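Local coordinates for cytochrome C (PDB 5LO9), which probably oxidises thiosulfate to tetrathionate and passes the electrons along a chain of c-type hemes, as a fusion of the electron acceptor TsdB with thiosulfate dehydrogenase TsdA, at residues L8-D13 and S81-A86; A120-H125 and A184-R189; W307-A312 and S375-P380. One frame throughout, in Å; residues are numbered along the deposited sequence.

Contact 1 of 3, residues L8-D13 and S81-A86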
loop_
_atom_site.group_PDB
_atom_site.type_symbol
_atom_site.label_atom_id
_atom_site.label_comp_id
_atom_site.label_asym_id
_atom_site.label_seq_id
_atom_site.Cartn_x
_atom_site.Cartn_y
_atom_site.Cartn_z
ATOM N N LEU A 8 38.222 -51.977 -5.105
ATOM C CA LEU A 8 38.458 -51.559 -3.720
ATOM C C LEU A 8 37.163 -51.416 -2.943
ATOM O O LEU A 8 37.103 -51.767 -1.755
ATOM C CB LEU A 8 39.203 -50.238 -3.667
ATOM C CG LEU A 8 40.698 -50.258 -3.923
ATOM C CD1 LEU A 8 41.289 -48.844 -3.740
ATOM C CD2 LEU A 8 41.342 -51.250 -2.990
ATOM N N ALA A 9 36.125 -50.865 -3.565
ATOM C CA ALA A 9 34.879 -50.732 -2.826
ATOM C C ALA A 9 34.247 -52.089 -2.555
ATOM O O ALA A 9 33.749 -52.325 -1.448
ATOM C CB ALA A 9 33.911 -49.825 -3.567
ATOM N N GLU A 10 34.262 -53.000 -3.535
ATOM C CA GLU A 10 33.493 -54.239 -3.393
ATOM C C GLU A 10 34.291 -55.378 -2.761
ATOM O O GLU A 10 33.721 -56.187 -2.022
ATOM C CB GLU A 10 32.984 -54.702 -4.764
ATOM C CG GLU A 10 31.929 -53.797 -5.442
ATOM C CD GLU A 10 31.373 -54.404 -6.736
ATOM O OE1 GLU A 10 31.781 -55.539 -7.103
ATOM O OE2 GLU A 10 30.593 -53.710 -7.424
ATOM N N GLN A 11 35.602 -55.432 -2.978
ATOM C CA GLN A 11 36.405 -56.563 -2.525
ATOM C C GLN A 11 37.678 -56.191 -1.780
ATOM O O GLN A 11 38.293 -57.080 -1.189
ATOM C CB GLN A 11 36.786 -57.443 -3.722
ATOM C CG GLN A 11 35.613 -58.171 -4.362
ATOM C CD GLN A 11 35.922 -58.598 -5.786
ATOM O OE1 GLN A 11 37.052 -58.988 -6.113
ATOM N NE2 GLN A 11 34.906 -58.537 -6.643
ATOM N N GLY A 12 38.082 -54.936 -1.772
ATOM C CA GLY A 12 39.350 -54.579 -1.201
ATOM C C GLY A 12 40.478 -55.156 -2.030
ATOM O O GLY A 12 40.280 -55.714 -3.105
ATOM N N ASP A 13 41.685 -55.019 -1.479
ATOM C CA ASP A 13 42.940 -55.527 -2.048
ATOM C C ASP A 13 43.633 -56.268 -0.903
ATOM O O ASP A 13 44.356 -55.636 -0.127
ATOM C CB ASP A 13 43.818 -54.367 -2.576
ATOM C CG ASP A 13 44.923 -54.816 -3.529
ATOM O OD1 ASP A 13 45.849 -55.509 -3.061
ATOM O OD2 ASP A 13 44.922 -54.403 -4.719
ATOM N N SER A 81 37.329 -42.234 -5.174
ATOM C CA SER A 81 36.542 -41.018 -5.280
ATOM C C SER A 81 35.689 -41.028 -6.552
ATOM O O SER A 81 34.489 -40.753 -6.503
ATOM C CB SER A 81 37.462 -39.806 -5.233
ATOM O OG SER A 81 38.275 -39.835 -4.067
ATOM N N ALA A 82 36.278 -41.401 -7.695
ATOM C CA ALA A 82 35.518 -41.465 -8.944
ATOM C C ALA A 82 34.467 -42.560 -8.910
ATOM O O ALA A 82 33.391 -42.411 -9.503
ATOM C CB ALA A 82 36.446 -41.696 -10.112
ATOM N N TYR A 83 34.762 -43.683 -8.257
ATOM C CA TYR A 83 33.780 -44.766 -8.206
ATOM C C TYR A 83 32.537 -44.351 -7.425
ATOM O O TYR A 83 31.412 -44.483 -7.918
ATOM C CB TYR A 83 34.393 -46.024 -7.588
ATOM C CG TYR A 83 33.377 -47.087 -7.265
ATOM C CD1 TYR A 83 32.954 -47.978 -8.218
ATOM C CD2 TYR A 83 32.836 -47.191 -6.001
ATOM C CE1 TYR A 83 32.002 -48.959 -7.922
ATOM C CE2 TYR A 83 31.889 -48.180 -5.691
ATOM C CZ TYR A 83 31.473 -49.059 -6.661
ATOM O OH TYR A 83 30.535 -50.046 -6.359
ATOM N N TYR A 84 32.715 -43.813 -6.217
ATOM C CA TYR A 84 31.558 -43.477 -5.388
ATOM C C TYR A 84 30.810 -42.280 -5.957
ATOM O O TYR A 84 29.598 -42.159 -5.758
ATOM C CB TYR A 84 31.989 -43.223 -3.928
ATOM C CG TYR A 84 32.136 -44.510 -3.148
ATOM C CD1 TYR A 84 31.034 -45.305 -2.921
ATOM C CD2 TYR A 84 33.365 -44.953 -2.679
ATOM C CE1 TYR A 84 31.131 -46.502 -2.248
ATOM C CE2 TYR A 84 33.476 -46.156 -1.977
ATOM C CZ TYR A 84 32.347 -46.925 -1.780
ATOM O OH TYR A 84 32.367 -48.129 -1.121
ATOM N N GLY A 85 31.514 -41.416 -6.689
ATOM C CA GLY A 85 30.885 -40.264 -7.303
ATOM C C GLY A 85 30.037 -40.616 -8.498
ATOM O O GLY A 85 29.096 -39.882 -8.834
ATOM N N ALA A 86 30.348 -41.735 -9.150
ATOM C CA ALA A 86 29.550 -42.201 -10.275
ATOM C C ALA A 86 28.320 -42.987 -9.865
ATOM O O ALA A 86 27.424 -43.159 -10.688
ATOM C CB ALA A 86 30.387 -43.086 -11.185
#

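Contact 2 of 3, residues A120-H125 and A184-R189. With HEC (heme c), chain D.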
loop_
_atom_site.group_PDB
_atom_site.type_symbol
_atom_site.label_atom_id
_atom_site.label_comp_id
_atom_site.label_asym_id
_atom_site.label_seq_id
_atom_site.Cartn_x
_atom_site.Cartn_y
_atom_site.Cartn_z
ATOM N N ALA A 120 20.372 -20.319 7.018
ATOM C CA ALA A 120 19.821 -21.664 6.886
ATOM C C ALA A 120 20.869 -22.644 6.360
ATOM O O ALA A 120 21.705 -22.312 5.514
ATOM C CB ALA A 120 18.635 -21.674 5.934
ATOM N N CYS A 121 20.781 -23.890 6.816
ATOM C CA CYS A 121 21.710 -24.876 6.299
ATOM C C CYS A 121 21.618 -24.934 4.778
ATOM O O CYS A 121 22.634 -25.071 4.085
ATOM C CB CYS A 121 21.423 -26.244 6.920
ATOM S SG CYS A 121 21.209 -26.214 8.725
ATOM N N VAL A 122 20.407 -24.800 4.229
ATOM C CA VAL A 122 20.241 -24.952 2.782
ATOM C C VAL A 122 20.792 -23.775 2.005
ATOM O O VAL A 122 20.953 -23.870 0.788
ATOM C CB VAL A 122 18.761 -25.174 2.394
ATOM C CG1 VAL A 122 18.210 -26.415 3.024
ATOM C CG2 VAL A 122 17.899 -23.994 2.821
ATOM N N ARG A 123 21.137 -22.688 2.677
ATOM C CA ARG A 123 21.695 -21.545 1.974
ATOM C C ARG A 123 23.081 -21.853 1.408
ATOM O O ARG A 123 23.490 -21.237 0.426
ATOM C CB ARG A 123 21.732 -20.355 2.920
ATOM C CG ARG A 123 21.745 -19.044 2.248
ATOM C CD ARG A 123 20.547 -18.894 1.252
ATOM N NE ARG A 123 19.323 -19.195 1.972
ATOM C CZ ARG A 123 18.302 -19.913 1.535
ATOM N NH1 ARG A 123 18.297 -20.453 0.324
ATOM N NH2 ARG A 123 17.259 -20.079 2.347
ATOM N N CYS A 124 23.827 -22.756 2.040
ATOM C CA CYS A 124 25.091 -23.266 1.531
ATOM C C CYS A 124 24.990 -24.698 1.038
ATOM O O CYS A 124 25.746 -25.076 0.136
ATOM C CB CYS A 124 26.188 -23.245 2.615
ATOM S SG CYS A 124 26.781 -21.666 3.293
ATOM N N HIS A 125 24.124 -25.524 1.639
ATOM C CA HIS A 125 24.064 -26.944 1.287
ATOM C C HIS A 125 23.062 -27.254 0.186
ATOM O O HIS A 125 22.850 -28.427 -0.143
ATOM C CB HIS A 125 23.754 -27.790 2.522
ATOM C CG HIS A 125 24.934 -27.943 3.438
ATOM N ND1 HIS A 125 25.925 -28.872 3.216
ATOM C CD2 HIS A 125 25.300 -27.263 4.553
ATOM C CE1 HIS A 125 26.843 -28.768 4.161
ATOM N NE2 HIS A 125 26.485 -27.801 4.983
ATOM N N ALA A 184 18.354 -35.445 12.484
ATOM C CA ALA A 184 17.189 -36.252 12.117
ATOM C C ALA A 184 16.487 -35.672 10.895
ATOM O O ALA A 184 16.104 -36.413 9.982
ATOM C CB ALA A 184 16.227 -36.358 13.297
ATOM N N TYR A 185 16.359 -34.344 10.843
ATOM C CA TYR A 185 15.723 -33.706 9.707
ATOM C C TYR A 185 16.430 -34.084 8.418
ATOM O O TYR A 185 15.819 -34.633 7.500
ATOM C CB TYR A 185 15.724 -32.186 9.891
ATOM C CG TYR A 185 15.067 -31.457 8.739
ATOM C CD1 TYR A 185 13.701 -31.221 8.720
ATOM C CD2 TYR A 185 15.807 -31.069 7.634
ATOM C CE1 TYR A 185 13.090 -30.577 7.639
ATOM C CE2 TYR A 185 15.215 -30.435 6.564
ATOM C CZ TYR A 185 13.847 -30.197 6.562
ATOM O OH TYR A 185 13.264 -29.554 5.485
ATOM N N PHE A 186 17.735 -33.858 8.350
ATOM C CA PHE A 186 18.415 -34.090 7.079
ATOM C C PHE A 186 18.574 -35.573 6.802
ATOM O O PHE A 186 18.598 -35.980 5.636
ATOM C CB PHE A 186 19.771 -33.371 7.044
ATOM C CG PHE A 186 19.644 -31.925 6.703
ATOM C CD1 PHE A 186 19.237 -31.541 5.427
ATOM C CD2 PHE A 186 19.867 -30.947 7.658
ATOM C CE1 PHE A 186 19.090 -30.201 5.100
ATOM C CE2 PHE A 186 19.720 -29.616 7.349
ATOM C CZ PHE A 186 19.328 -29.236 6.063
ATOM N N ALA A 187 18.657 -36.398 7.842
ATOM C CA ALA A 187 18.718 -37.837 7.613
ATOM C C ALA A 187 17.429 -38.364 6.979
ATOM O O ALA A 187 17.462 -39.350 6.236
ATOM C CB ALA A 187 19.027 -38.553 8.924
ATOM N N THR A 188 16.292 -37.706 7.222
ATOM C CA THR A 188 15.022 -38.138 6.641
ATOM C C THR A 188 14.640 -37.340 5.389
ATOM O O THR A 188 13.452 -37.283 5.059
ATOM C CB THR A 188 13.876 -38.068 7.661
ATOM O OG1 THR A 188 13.646 -36.714 8.076
ATOM C CG2 THR A 188 14.206 -38.874 8.895
ATOM N N ARG A 189 15.619 -36.629 4.710
ATOM C CA ARG A 189 15.195 -36.060 3.428
ATOM C C ARG A 189 15.405 -37.039 2.285
ATOM O O ARG A 189 16.250 -37.944 2.354
ATOM C CB ARG A 189 15.959 -34.787 3.038
ATOM C CG ARG A 189 16.019 -33.601 3.977
ATOM C CD ARG A 189 14.676 -32.954 4.216
ATOM N NE ARG A 189 14.026 -33.714 5.270
ATOM C CZ ARG A 189 12.734 -33.731 5.511
ATOM N NH1 ARG A 189 11.920 -33.017 4.735
ATOM N NH2 ARG A 189 12.283 -34.476 6.526
HETATM FE FE HEC D . 27.515 -27.201 6.677
HETATM C CHA HEC D . 29.853 -29.628 5.786
HETATM C CHB HEC D . 25.848 -29.555 8.667
HETATM C CHC HEC D . 25.084 -24.827 7.467
HETATM C CHD HEC D . 29.332 -24.793 4.935
HETATM N NA HEC D . 27.805 -29.220 7.123
HETATM C C1A HEC D . 28.778 -30.001 6.672
HETATM C C2A HEC D . 28.726 -31.380 7.188
HETATM C C3A HEC D . 27.548 -31.360 8.061
HETATM C C4A HEC D . 27.051 -29.962 7.942
HETATM C CMA HEC D . 27.009 -32.513 8.861
HETATM C CAA HEC D . 29.633 -32.554 6.919
HETATM C CBA HEC D . 29.093 -33.345 5.738
HETATM C CGA HEC D . 29.932 -34.576 5.481
HETATM O O1A HEC D . 29.745 -35.215 4.425
HETATM O O2A HEC D . 30.781 -34.909 6.342
HETATM N NB HEC D . 25.787 -27.195 7.847
HETATM C C1B HEC D . 25.286 -28.213 8.550
HETATM C C2B HEC D . 24.034 -27.863 9.269
HETATM C C3B HEC D . 23.826 -26.453 8.920
HETATM C C4B HEC D . 24.970 -26.157 8.043
HETATM C CMB HEC D . 23.211 -28.759 10.153
HETATM C CAB HEC D . 22.721 -25.515 9.312
HETATM C CBB HEC D . 22.621 -25.439 10.808
HETATM N NC HEC D . 27.245 -25.181 6.268
HETATM C C1C HEC D . 26.220 -24.425 6.642
HETATM C C2C HEC D . 26.315 -23.030 6.170
HETATM C C3C HEC D . 27.583 -22.995 5.430
HETATM C C4C HEC D . 28.065 -24.394 5.569
HETATM C CMC HEC D . 25.321 -21.944 6.443
HETATM C CAC HEC D . 28.249 -21.888 4.643
HETATM C CBC HEC D . 28.254 -20.499 5.217
HETATM N ND HEC D . 29.267 -27.205 5.563
HETATM C C1D HEC D . 29.836 -26.164 4.978
HETATM C C2D HEC D . 31.086 -26.508 4.274
HETATM C C3D HEC D . 31.257 -27.924 4.502
HETATM C C4D HEC D . 30.057 -28.255 5.320
HETATM C CMD HEC D . 31.982 -25.606 3.522
HETATM C CAD HEC D . 32.384 -28.797 4.006
HETATM C CBD HEC D . 33.485 -28.945 5.065
HETATM C CGD HEC D . 34.739 -29.573 4.493
HETATM O O1D HEC D . 35.292 -30.426 5.214
HETATM O O2D HEC D . 35.159 -29.245 3.350
#

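Contact 3 of 3, residues W307-A312 and S375-P380. With HEC (heme c), chain E; EDO (1,2-ethanediol), chain R.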
loop_
_atom_site.group_PDB
_atom_site.type_symbol
_atom_site.label_atom_id
_atom_site.label_comp_id
_atom_site.label_asym_id
_atom_site.label_seq_id
_atom_site.Cartn_x
_atom_site.Cartn_y
_atom_site.Cartn_z
ATOM N N TRP A 307 7.730 -0.913 3.463
ATOM C CA TRP A 307 6.281 -0.803 3.323
ATOM C C TRP A 307 5.749 0.542 3.810
ATOM O O TRP A 307 4.901 1.159 3.151
ATOM C CB TRP A 307 5.592 -1.927 4.090
ATOM C CG TRP A 307 4.100 -1.874 3.933
ATOM C CD1 TRP A 307 3.164 -1.414 4.840
ATOM C CD2 TRP A 307 3.376 -2.260 2.777
ATOM N NE1 TRP A 307 1.915 -1.502 4.298
ATOM C CE2 TRP A 307 2.019 -2.026 3.034
ATOM C CE3 TRP A 307 3.745 -2.783 1.541
ATOM C CZ2 TRP A 307 1.037 -2.319 2.108
ATOM C CZ3 TRP A 307 2.758 -3.061 0.619
ATOM C CH2 TRP A 307 1.431 -2.822 0.904
ATOM N N VAL A 308 6.235 1.016 4.962
ATOM C CA VAL A 308 5.703 2.229 5.585
ATOM C C VAL A 308 6.318 3.482 5.013
ATOM O O VAL A 308 5.989 4.581 5.469
ATOM C CB VAL A 308 5.941 2.271 7.106
ATOM C CG1 VAL A 308 5.208 1.130 7.820
ATOM C CG2 VAL A 308 7.476 2.204 7.422
ATOM N N ALA A 309 7.217 3.342 4.052
ATOM C CA ALA A 309 7.980 4.448 3.490
ATOM C C ALA A 309 7.496 4.880 2.111
ATOM O O ALA A 309 7.956 5.905 1.600
ATOM C CB ALA A 309 9.459 4.044 3.386
ATOM N N TYR A 310 6.625 4.103 1.476
ATOM C CA TYR A 310 6.113 4.413 0.151
ATOM C C TYR A 310 4.606 4.634 0.235
ATOM O O TYR A 310 3.918 3.971 1.033
ATOM C CB TYR A 310 6.409 3.284 -0.847
ATOM C CG TYR A 310 7.863 3.142 -1.219
ATOM C CD1 TYR A 310 8.358 3.659 -2.409
ATOM C CD2 TYR A 310 8.744 2.510 -0.375
ATOM C CE1 TYR A 310 9.691 3.533 -2.739
ATOM C CE2 TYR A 310 10.066 2.377 -0.705
ATOM C CZ TYR A 310 10.537 2.884 -1.871
ATOM O OH TYR A 310 11.871 2.738 -2.157
ATOM N N PRO A 311 4.053 5.535 -0.590
ATOM C CA PRO A 311 4.613 6.391 -1.645
ATOM C C PRO A 311 5.730 7.340 -1.234
ATOM O O PRO A 311 5.672 7.876 -0.127
ATOM C CB PRO A 311 3.406 7.223 -2.073
ATOM C CG PRO A 311 2.274 6.390 -1.814
ATOM C CD PRO A 311 2.593 5.665 -0.541
ATOM N N ALA A 312 6.672 7.612 -2.144
ATOM C CA ALA A 312 7.831 8.459 -1.864
ATOM C C ALA A 312 8.372 9.053 -3.141
ATOM O O ALA A 312 8.285 8.423 -4.196
ATOM C CB ALA A 312 8.936 7.660 -1.240
ATOM N N SER A 375 14.875 2.208 11.948
ATOM C CA SER A 375 16.196 1.647 12.161
ATOM C C SER A 375 16.290 0.272 11.508
ATOM O O SER A 375 15.458 -0.609 11.748
ATOM C CB SER A 375 16.500 1.559 13.650
ATOM O OG SER A 375 17.555 0.640 13.888
ATOM N N GLY A 376 17.309 0.098 10.672
ATOM C CA GLY A 376 17.510 -1.118 9.918
ATOM C C GLY A 376 17.236 -0.960 8.445
ATOM O O GLY A 376 17.489 -1.893 7.679
ATOM N N ARG A 377 16.726 0.183 8.019
ATOM C CA ARG A 377 16.316 0.316 6.640
ATOM C C ARG A 377 17.524 0.353 5.726
ATOM O O ARG A 377 18.545 0.958 6.058
ATOM C CB ARG A 377 15.502 1.571 6.450
ATOM C CG ARG A 377 14.804 1.555 5.109
ATOM C CD ARG A 377 14.153 2.867 4.804
ATOM N NE ARG A 377 13.671 2.930 3.440
ATOM C CZ ARG A 377 13.104 4.003 2.931
ATOM N NH1 ARG A 377 12.946 5.061 3.704
ATOM N NH2 ARG A 377 12.704 4.012 1.668
ATOM N N GLY A 378 17.386 -0.279 4.559
ATOM C CA GLY A 378 18.408 -0.229 3.526
ATOM C C GLY A 378 19.726 -0.842 3.965
ATOM O O GLY A 378 19.793 -1.794 4.743
ATOM N N TYR A 379 20.776 -0.298 3.446
ATOM C CA TYR A 379 22.128 -0.681 3.801
ATOM C C TYR A 379 22.816 0.434 4.561
ATOM O O TYR A 379 22.576 1.611 4.281
ATOM C CB TYR A 379 22.939 -0.982 2.549
ATOM C CG TYR A 379 22.309 -2.021 1.609
ATOM C CD1 TYR A 379 21.625 -3.129 2.092
ATOM C CD2 TYR A 379 22.418 -1.887 0.242
ATOM C CE1 TYR A 379 21.072 -4.069 1.215
ATOM C CE2 TYR A 379 21.859 -2.808 -0.632
ATOM C CZ TYR A 379 21.199 -3.892 -0.144
ATOM O OH TYR A 379 20.669 -4.780 -1.042
ATOM N N PRO A 380 23.674 0.126 5.530
ATOM C CA PRO A 380 24.380 1.214 6.239
ATOM C C PRO A 380 25.346 1.928 5.306
ATOM O O PRO A 380 26.256 1.311 4.742
ATOM C CB PRO A 380 25.113 0.489 7.368
ATOM C CG PRO A 380 24.364 -0.802 7.528
ATOM C CD PRO A 380 23.895 -1.184 6.171
HETATM FE FE HEC E . 15.313 -4.837 -4.291
HETATM C CHA HEC E . 15.381 -1.667 -2.778
HETATM C CHB HEC E . 11.906 -5.152 -3.552
HETATM C CHC HEC E . 15.193 -7.898 -6.045
HETATM C CHD HEC E . 18.730 -4.721 -4.654
HETATM N NA HEC E . 13.920 -3.625 -3.331
HETATM C C1A HEC E . 14.139 -2.417 -2.822
HETATM C C2A HEC E . 12.933 -1.805 -2.222
HETATM C C3A HEC E . 11.915 -2.819 -2.435
HETATM C C4A HEC E . 12.623 -3.918 -3.137
HETATM C CMA HEC E . 10.494 -2.751 -2.006
HETATM C CAA HEC E . 12.828 -0.475 -1.520
HETATM C CBA HEC E . 13.532 -0.571 -0.170
HETATM C CGA HEC E . 13.333 0.690 0.654
HETATM O O1A HEC E . 13.553 0.602 1.883
HETATM O O2A HEC E . 12.984 1.773 0.094
HETATM N NB HEC E . 13.853 -6.263 -4.730
HETATM C C1B HEC E . 12.561 -6.200 -4.342
HETATM C C2B HEC E . 11.765 -7.337 -4.816
HETATM C C3B HEC E . 12.732 -8.138 -5.554
HETATM C C4B HEC E . 13.986 -7.371 -5.445
HETATM C CMB HEC E . 10.328 -7.620 -4.562
HETATM C CAB HEC E . 12.472 -9.421 -6.274
HETATM C CBB HEC E . 11.500 -9.121 -7.415
HETATM N NC HEC E . 16.714 -6.086 -5.207
HETATM C C1C HEC E . 16.492 -7.256 -5.825
HETATM C C2C HEC E . 17.735 -7.919 -6.282
HETATM C C3C HEC E . 18.780 -6.966 -5.875
HETATM C C4C HEC E . 18.025 -5.881 -5.207
HETATM C CMC HEC E . 17.840 -9.239 -7.003
HETATM C CAC HEC E . 20.290 -7.047 -6.004
HETATM C CBC HEC E . 20.710 -7.373 -7.402
HETATM N ND HEC E . 16.772 -3.427 -3.811
HETATM C C1D HEC E . 18.067 -3.570 -4.045
HETATM C C2D HEC E . 18.862 -2.417 -3.585
HETATM C C3D HEC E . 17.885 -1.470 -3.019
HETATM C C4D HEC E . 16.623 -2.229 -3.234
HETATM C CMD HEC E . 20.340 -2.299 -3.728
HETATM C CAD HEC E . 18.092 -0.108 -2.380
HETATM C CBD HEC E . 18.810 0.938 -3.259
HETATM C CGD HEC E . 18.132 1.382 -4.572
HETATM O O1D HEC E . 17.730 0.558 -5.448
HETATM O O2D HEC E . 18.023 2.622 -4.778
HETATM C C1 EDO R . 19.592 3.212 9.392
HETATM O O1 EDO R . 19.586 2.118 10.336
HETATM C C2 EDO R . 18.226 3.331 8.736
HETATM O O2 EDO R . 17.650 4.628 8.976
#

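Contact 1 of 3, residues L8-D13 and S81-A86
The packing of the first helix of a cytochrome c domain against its last joins A9, on helix 2-10, to Y83 and Y84, on helix 74-86. A9 points its methyl group at the other helix, and two neighbouring tyrosines receive it. The CB of A9 lies 3.4 Å from CE2 of Y83 and also 3.4 Å from OH of Y84, meeting both rings obliquely. The two CA atoms of A9 and Y83 are 8.1 Å apart, a spacing that suits a residue as small as alanine on one side and rings on the other.

Y83 reaches across because its CG is anti to the backbone N (chi1 169°), whereas CG of Y84 stands beside the N. The two rings also meet each other, with CD2 of Y83 3.9 Å above the centre of the Y84 ring. This pairing of terminal helices is the signature of the cytochrome c fold, and here it sits beside the heme: the Y84 side chain comes to about 3 Å, between nearest atoms, from that of C21, a covalent heme anchor, and also touches L40 and L48.

Toward solvent, the extended chain of E10 crosses Y83 at about a right angle, its carboxylate plane turned 80° from the ring. OE2 of E10 stays 3.8 Å from OH of Y83, a polar neighbour and not a hydrogen bond. F2, about two turns before A9 on the same helix, also meets the ring of Y83.

Contact 2 of 3, residues A120-H125 and A184-R189
Apolar contact joins C121 and F186: CB of C121 is 3.8 Å from CZ of F186. V122 adds a looser touch at the edge of the same ring, its CG1 being 4.3 Å from CZ. Sulfur also takes part, for SG of C121 lies 5.2 Å from the centroid of the F186 ring and 77° off its normal, beside the edge. A flat, apolar phenylalanine suits this place, where it can border a thioether without needing a polar partner; A108, L139 and L147 pack round it.

Covalent and metal bonds come next. C121, C124 and H125 form the CXXCH heme-binding motif of a c-type cytochrome, and F186 belongs to the last helix of that domain. SG of C121 is bonded to CAB of the heme and SG of C124 to CAC, while NE2 of H125 binds the iron at 2.1 Å, with M167 as the other axial ligand. A hydrogen bond from ND1 of H125 to the carbonyl of P137 holds the turn of the imidazole.

Hydrogen bonds finish the helix end. NE of R189 reaches back to O of Y185 at 3.0 Å, from above the carbonyl plane, and NH2 of R189 meets OG1 of T188 in the guanidinium plane. The folded arginine thereby lies over one face of the Y185 ring.

Contact 3 of 3, residues W307-A312 and S375-P380
The backbones of two irregular loops come nearest at A309 and R377, whose CA atoms are 9.8 Å apart, so side chains must bridge the gap. The methyl of A309 lies over one face of the R377 guanidinium, CB being 3.6 Å from NH1. A small residue here lets the flat group pass close by. R377 spans the distance with a fully extended chain, its CG anti to the backbone N (chi1 -167°), and presents its edge to a heme propionate. NE of R377 donates to O1A of the heme at 2.8 Å and NH2 to O2A, also at 2.8 Å, the latter bond almost straight at 178°; the carboxylate carbon lies in the guanidinium plane.

Y310 crosses R377 obliquely, CE2 of Y310 being 3.9 Å from NH2 of R377, with the ring plane turned 70° from the guanidinium. Its OH donates to O2A of the heme at 2.7 Å, and the propionate sits at the ring's edge. R326 binds the same hydroxyl through NE and is itself part of the thiosulfate pocket. Elsewhere Y379 rests CE2 3.5 Å from the heme methyl CMD.

From R377 and Y310, O2A receives two hydrogen bonds and O1A one, which limits the rotation of the carboxylate; the arginine's charge would be expected to stabilise the ionised propionate and may influence the heme's potential.

How the contacts relate
The three contacts follow one another along the chain, each closing before the next opens, and each lies near a different heme. Contact 1 joins the first and last helices of one cytochrome c domain; contact 2 joins the heme-binding motif to the last helix of the next. Their centres are about 26 Å apart and their nearest atoms about 16 Å. Contact 3 lies about 33 Å from contact 2 between centres, with nearest atoms about 14 Å apart, and about 56 Å from contact 1 between centres, across the chain's centre. Its Y310 side chain comes to about 8 Å from bound thiosulfate. The order is consistent with electrons passing from the thiosulfate end toward the domains of contacts 2 and 1.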